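Local coordinates for protein putative cathepsin d (Ixodes ricinus, PDB 5N7Q) that probably cleaves proteins as a pepsin-like aspartic endopeptidase of the cathepsin D type, and is caught here with the inhibitor pepstatin A in its cleft, at residues A226-S231 with V317-Y322; S231-P236 with W312-V317. All blocks are in the same frame, centred on the assembly; numbering follows the deposited sequence.

Overall arrangement
Both contacts are buried and both use helix 316-319, sharing Ser231 and Val317. Contact 1 lies nearer the centre of the chain: the Asp-Thr-Gly turn that carries the predicted catalytic aspartate rests against that helix, with little area, a single backbone bond and the methyls of one leucine. Contact 2, nested within the loop that contact 1 closes, is larger and more regular, an antiparallel strand pair flanked by aliphatic packing and a tryptophan, reaching a partly exposed proline at its far end. The two meet directly, since backbone hydrogen bonds join Asp227 N to Leu314 O and Asp316 N to Thr230 O, tying the turn to strand 312-314 and the helix start.

Contact 1: residues A226-S231 with V317-Y322; sequences ADTGTS and VFLGPY
Leu319 lays its CD1 methyl over one face of the flat peptide group between Asp227 and Thr228, 3.5 Å from both Asp227 C and Thr228 N. Asp227 sends its CB away from 317-322, and both intrasegment bonds to its carboxylate arrive over the same face: Gly229 N comes to OD1 at 2.9 Å, an Asx turn, and Thr230 OG1 to OD2 at 2.8 Å. Two bonds on one face restrain rotation of the group, while OD2 also bonds to a modified side chain of the bound pepstatin. Within 317-322, the Phe318 ring carries Tyr322 CD2 over the centre of one face, 3.9 Å above its plane, and Phe335 meets Phe318 edge-to-face.

The 227-229 sequence Asp-Thr-Gly, folded into a type I turn from Asp227 to Thr230, is the signature of pepsin-like aspartic peptidases; its predicted catalytic Asp227 faces Asp36 of the other lobe. Thr228 OG1 bonds to Phe35 O, and Thr37 OG1 to Thr228 N and Ala226 O, the reciprocal threonine network known as the fireman's grip. With its hydroxyl thus committed (chi1 58°), Thr228 turns the CG2 methyl beside its own backbone N, where it crosses Leu319 at about a right angle, CG2 to CD1 3.9 Å. The fork of Leu319 lets CD1 lie on the 227-228 peptide while CD2 reaches the small Ala226, 4.1 Å from its CB. Where the turn runs on to Ser231, Val317 N donates to Ser231 O at 3.1 Å, bent to 138° at the hydrogen, with Val317 CG2 3.6 Å from that oxygen.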
loop_
_atom_site.group_PDB
_atom_site.type_symbol
_atom_site.label_atom_id
_atom_site.label_comp_id
_atom_site.label_asym_id
_atom_site.label_seq_id
_atom_site.Cartn_x
_atom_site.Cartn_y
_atom_site.Cartn_z
ATOM N N ALA A 226 1.694 -7.621 -3.336
ATOM C CA ALA A 226 2.499 -6.484 -2.894
ATOM C C ALA A 226 1.570 -5.287 -2.738
ATOM O O ALA A 226 1.018 -4.820 -3.712
ATOM C CB ALA A 226 3.594 -6.191 -3.888
ATOM N N ASP A 227 1.359 -4.836 -1.505
ATOM C CA ASP A 227 0.337 -3.814 -1.211
ATOM C C ASP A 227 0.895 -2.656 -0.405
ATOM O O ASP A 227 1.017 -2.738 0.812
ATOM C CB ASP A 227 -0.843 -4.413 -0.476
ATOM C CG ASP A 227 -1.953 -3.430 -0.285
ATOM O OD1 ASP A 227 -1.868 -2.294 -0.799
ATOM O OD2 ASP A 227 -2.959 -3.801 0.372
ATOM N N THR A 228 1.191 -1.566 -1.102
ATOM C CA THR A 228 1.681 -0.352 -0.456
ATOM C C THR A 228 0.706 0.271 0.550
ATOM O O THR A 228 1.114 1.081 1.375
ATOM C CB THR A 228 2.022 0.705 -1.511
ATOM O OG1 THR A 228 0.864 0.971 -2.290
ATOM C CG2 THR A 228 3.128 0.254 -2.434
ATOM N N GLY A 229 -0.579 -0.050 0.443
ATOM C CA GLY A 229 -1.604 0.474 1.336
ATOM C C GLY A 229 -1.874 -0.386 2.555
ATOM O O GLY A 229 -2.870 -0.134 3.268
ATOM N N THR A 230 -1.058 -1.434 2.765
ATOM C CA THR A 230 -1.139 -2.237 3.987
ATOM C C THR A 230 0.109 -1.929 4.807
ATOM O O THR A 230 1.219 -1.911 4.264
ATOM C CB THR A 230 -1.292 -3.732 3.650
ATOM O OG1 THR A 230 -2.648 -3.906 3.195
ATOM C CG2 THR A 230 -1.033 -4.644 4.859
ATOM N N SER A 231 -0.057 -1.709 6.121
ATOM C CA SER A 231 1.084 -1.345 6.951
ATOM C C SER A 231 2.023 -2.521 7.232
ATOM O O SER A 231 3.258 -2.395 7.212
ATOM C CB SER A 231 0.593 -0.843 8.305
ATOM O OG SER A 231 -0.279 0.269 8.157
ATOM N N VAL A 317 5.941 -3.181 5.837
ATOM C CA VAL A 317 7.024 -3.905 6.536
ATOM C C VAL A 317 8.003 -4.571 5.560
ATOM O O VAL A 317 9.219 -4.570 5.785
ATOM C CB VAL A 317 6.425 -4.941 7.519
ATOM C CG1 VAL A 317 7.423 -6.032 7.856
ATOM C CG2 VAL A 317 5.919 -4.233 8.750
ATOM N N PHE A 318 7.472 -5.133 4.466
ATOM C CA PHE A 318 8.283 -5.760 3.402
ATOM C C PHE A 318 8.754 -4.778 2.346
ATOM O O PHE A 318 9.920 -4.822 1.908
ATOM C CB PHE A 318 7.493 -6.902 2.712
ATOM C CG PHE A 318 8.317 -7.788 1.835
ATOM C CD1 PHE A 318 9.011 -8.862 2.370
ATOM C CD2 PHE A 318 8.421 -7.555 0.478
ATOM C CE1 PHE A 318 9.773 -9.681 1.572
ATOM C CE2 PHE A 318 9.210 -8.364 -0.322
ATOM C CZ PHE A 318 9.862 -9.429 0.202
ATOM N N LEU A 319 7.868 -3.872 1.949
ATOM C CA LEU A 319 8.119 -3.006 0.799
ATOM C C LEU A 319 9.045 -1.845 1.141
ATOM O O LEU A 319 9.509 -1.146 0.247
ATOM C CB LEU A 319 6.763 -2.489 0.253
ATOM C CG LEU A 319 5.779 -3.563 -0.229
ATOM C CD1 LEU A 319 4.426 -2.906 -0.522
ATOM C CD2 LEU A 319 6.316 -4.310 -1.426
ATOM N N GLY A 320 9.341 -1.640 2.413
ATOM C CA GLY A 320 10.413 -0.722 2.824
ATOM C C GLY A 320 11.812 -1.250 2.576
ATOM O O GLY A 320 12.622 -0.609 1.896
ATOM N N PRO A 321 12.143 -2.419 3.148
ATOM C CA PRO A 321 13.512 -2.951 2.933
ATOM C C PRO A 321 13.752 -3.457 1.504
ATOM O O PRO A 321 14.909 -3.621 1.102
ATOM C CB PRO A 321 13.637 -4.084 3.988
ATOM C CG PRO A 321 12.249 -4.377 4.411
ATOM C CD PRO A 321 11.474 -3.098 4.274
ATOM N N TYR A 322 12.669 -3.701 0.764
ATOM C CA TYR A 322 12.761 -4.142 -0.630
ATOM C C TYR A 322 12.064 -3.154 -1.549
ATOM O O TYR A 322 10.848 -3.038 -1.552
ATOM C CB TYR A 322 12.258 -5.583 -0.768
ATOM C CG TYR A 322 13.128 -6.485 0.104
ATOM C CD1 TYR A 322 14.444 -6.726 -0.239
ATOM C CD2 TYR A 322 12.695 -6.963 1.332
ATOM C CE1 TYR A 322 15.283 -7.448 0.573
ATOM C CE2 TYR A 322 13.523 -7.691 2.155
ATOM C CZ TYR A 322 14.829 -7.910 1.776
ATOM O OH TYR A 322 15.656 -8.662 2.598
#

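Contact 2: residues S231-P236 with W312-V317; sequences SLITGP and WILGDV
Thr234 and Ile313 form the tight middle of this antiparallel ladder, their side chains lying alongside and pointing the same way on one face of the sheet. Thr234 N reaches Ile313 O at 2.9 Å, fairly straight at 155° and on a lone pair in the carbonyl plane. The return bond, Ile313 N to Thr234 O, is also 2.9 Å but comes from above the carbonyl plane. With chi1 78°, Thr234 sets OG1 between its backbone N and carbonyl carbon, bringing it to 3.2 Å from Ile313 CB and within a weak bond of Ile313 N.

The opposite face holds Ile233 and Leu314, a non-hydrogen-bonded pair. Beta-branched Ile233 serves three neighbours: CG2 lies at the edge of the Trp312 ring, 3.9 Å from CE3, and also meets Leu314 CD2, while CD1 runs to Val317 CG1 at 3.8 Å. Val317's second methyl, CG2, meets Leu232 CD2. Here the ladder loosens, for Gly315, the N-cap of helix 316-319, gives Leu232 O only a weak bond as the strand bends into the helix.

The other end reaches the partly exposed Pro236, where strand pairing gives way to CH-pi packing. Gly235 rests its CA over the six-membered ring of Trp312, a place that suits glycine because a CB here would collide with Trp312 CE3, and on the same face Pro236 CD lies 3.6 Å from the centroid of the five-membered ring.

Strand 312-314 runs between strand 233-235 and the parallel strand 222-226, the psi-shaped arrangement of the pepsin-fold active site. Strand 295-304 flanks 233-235 on its other edge, and helix 237-247, which follows Pro236, brings Glu239 and Val240 against Trp312.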
loop_
_atom_site.group_PDB
_atom_site.type_symbol
_atom_site.label_atom_id
_atom_site.label_comp_id
_atom_site.label_asym_id
_atom_site.label_seq_id
_atom_site.Cartn_x
_atom_site.Cartn_y
_atom_site.Cartn_z
ATOM N N SER A 231 -0.057 -1.709 6.121
ATOM C CA SER A 231 1.084 -1.345 6.951
ATOM C C SER A 231 2.023 -2.521 7.232
ATOM O O SER A 231 3.258 -2.395 7.212
ATOM C CB SER A 231 0.593 -0.843 8.305
ATOM O OG SER A 231 -0.279 0.269 8.157
ATOM N N LEU A 232 1.431 -3.654 7.581
ATOM C CA LEU A 232 2.163 -4.808 8.081
ATOM C C LEU A 232 2.268 -5.883 7.002
ATOM O O LEU A 232 2.134 -5.597 5.802
ATOM C CB LEU A 232 1.505 -5.326 9.378
ATOM C CG LEU A 232 1.327 -4.299 10.483
ATOM C CD1 LEU A 232 0.759 -5.001 11.717
ATOM C CD2 LEU A 232 2.609 -3.540 10.807
ATOM N N ILE A 233 2.580 -7.102 7.413
ATOM C CA ILE A 233 2.435 -8.289 6.580
ATOM C C ILE A 233 1.249 -9.034 7.130
ATOM O O ILE A 233 1.187 -9.286 8.347
ATOM C CB ILE A 233 3.708 -9.143 6.560
ATOM C CG1 ILE A 233 4.823 -8.383 5.842
ATOM C CG2 ILE A 233 3.447 -10.529 5.945
ATOM C CD1 ILE A 233 6.177 -9.002 5.929
ATOM N N THR A 234 0.317 -9.398 6.272
ATOM C CA THR A 234 -0.817 -10.238 6.687
ATOM C C THR A 234 -0.610 -11.609 6.115
ATOM O O THR A 234 0.057 -11.785 5.098
ATOM C CB THR A 234 -2.199 -9.707 6.302
ATOM O OG1 THR A 234 -2.471 -9.973 4.916
ATOM C CG2 THR A 234 -2.303 -8.178 6.513
ATOM N N GLY A 235 -1.179 -12.596 6.790
ATOM C CA GLY A 235 -1.177 -13.956 6.286
ATOM C C GLY A 235 -2.357 -14.777 6.753
ATOM O O GLY A 235 -3.137 -14.327 7.586
ATOM N N PRO A 236 -2.465 -16.009 6.237
ATOM C CA PRO A 236 -3.479 -16.939 6.723
ATOM C C PRO A 236 -3.390 -17.033 8.255
ATOM O O PRO A 236 -2.296 -17.269 8.767
ATOM C CB PRO A 236 -3.069 -18.267 6.060
ATOM C CG PRO A 236 -2.351 -17.864 4.818
ATOM C CD PRO A 236 -1.579 -16.641 5.236
ATOM N N TRP A 312 -0.897 -14.054 1.415
ATOM C CA TRP A 312 -0.147 -13.146 2.259
ATOM C C TRP A 312 -0.144 -11.785 1.615
ATOM O O TRP A 312 0.080 -11.656 0.398
ATOM C CB TRP A 312 1.310 -13.608 2.385
ATOM C CG TRP A 312 1.481 -14.940 3.094
ATOM C CD1 TRP A 312 1.223 -16.181 2.585
ATOM C CD2 TRP A 312 1.982 -15.154 4.430
ATOM N NE1 TRP A 312 1.532 -17.154 3.511
ATOM C CE2 TRP A 312 1.991 -16.553 4.654
ATOM C CE3 TRP A 312 2.425 -14.300 5.450
ATOM C CZ2 TRP A 312 2.411 -17.111 5.869
ATOM C CZ3 TRP A 312 2.843 -14.860 6.647
ATOM C CH2 TRP A 312 2.846 -16.254 6.836
ATOM N N ILE A 313 -0.409 -10.756 2.401
ATOM C CA ILE A 313 -0.252 -9.387 1.905
ATOM C C ILE A 313 1.092 -8.859 2.398
ATOM O O ILE A 313 1.311 -8.735 3.626
ATOM C CB ILE A 313 -1.373 -8.444 2.363
ATOM C CG1 ILE A 313 -2.767 -8.915 1.880
ATOM C CG2 ILE A 313 -1.076 -7.034 1.856
ATOM C CD1 ILE A 313 -3.933 -8.077 2.398
ATOM N N LEU A 314 1.982 -8.583 1.464
ATOM C CA LEU A 314 3.278 -7.978 1.749
ATOM C C LEU A 314 3.104 -6.465 1.706
ATOM O O LEU A 314 3.077 -5.857 0.658
ATOM C CB LEU A 314 4.321 -8.483 0.752
ATOM C CG LEU A 314 4.537 -10.005 0.686
ATOM C CD1 LEU A 314 5.701 -10.354 -0.205
ATOM C CD2 LEU A 314 4.743 -10.568 2.079
ATOM N N GLY A 315 2.909 -5.874 2.874
ATOM C CA GLY A 315 2.732 -4.441 3.043
ATOM C C GLY A 315 4.042 -3.750 3.357
ATOM O O GLY A 315 5.114 -4.254 3.011
ATOM N N ASP A 316 3.940 -2.571 3.986
ATOM C CA ASP A 316 5.068 -1.660 4.124
ATOM C C ASP A 316 6.232 -2.275 4.909
ATOM O O ASP A 316 7.391 -1.946 4.680
ATOM C CB ASP A 316 4.644 -0.345 4.780
ATOM C CG ASP A 316 3.518 0.376 4.047
ATOM O OD1 ASP A 316 3.379 0.172 2.802
ATOM O OD2 ASP A 316 2.778 1.163 4.712
ATOM N N VAL A 317 5.941 -3.181 5.837
ATOM C CA VAL A 317 7.024 -3.905 6.536
ATOM C C VAL A 317 8.003 -4.571 5.560
ATOM O O VAL A 317 9.219 -4.570 5.785
ATOM C CB VAL A 317 6.425 -4.941 7.519
ATOM C CG1 VAL A 317 7.423 -6.032 7.856
ATOM C CG2 VAL A 317 5.919 -4.233 8.750
#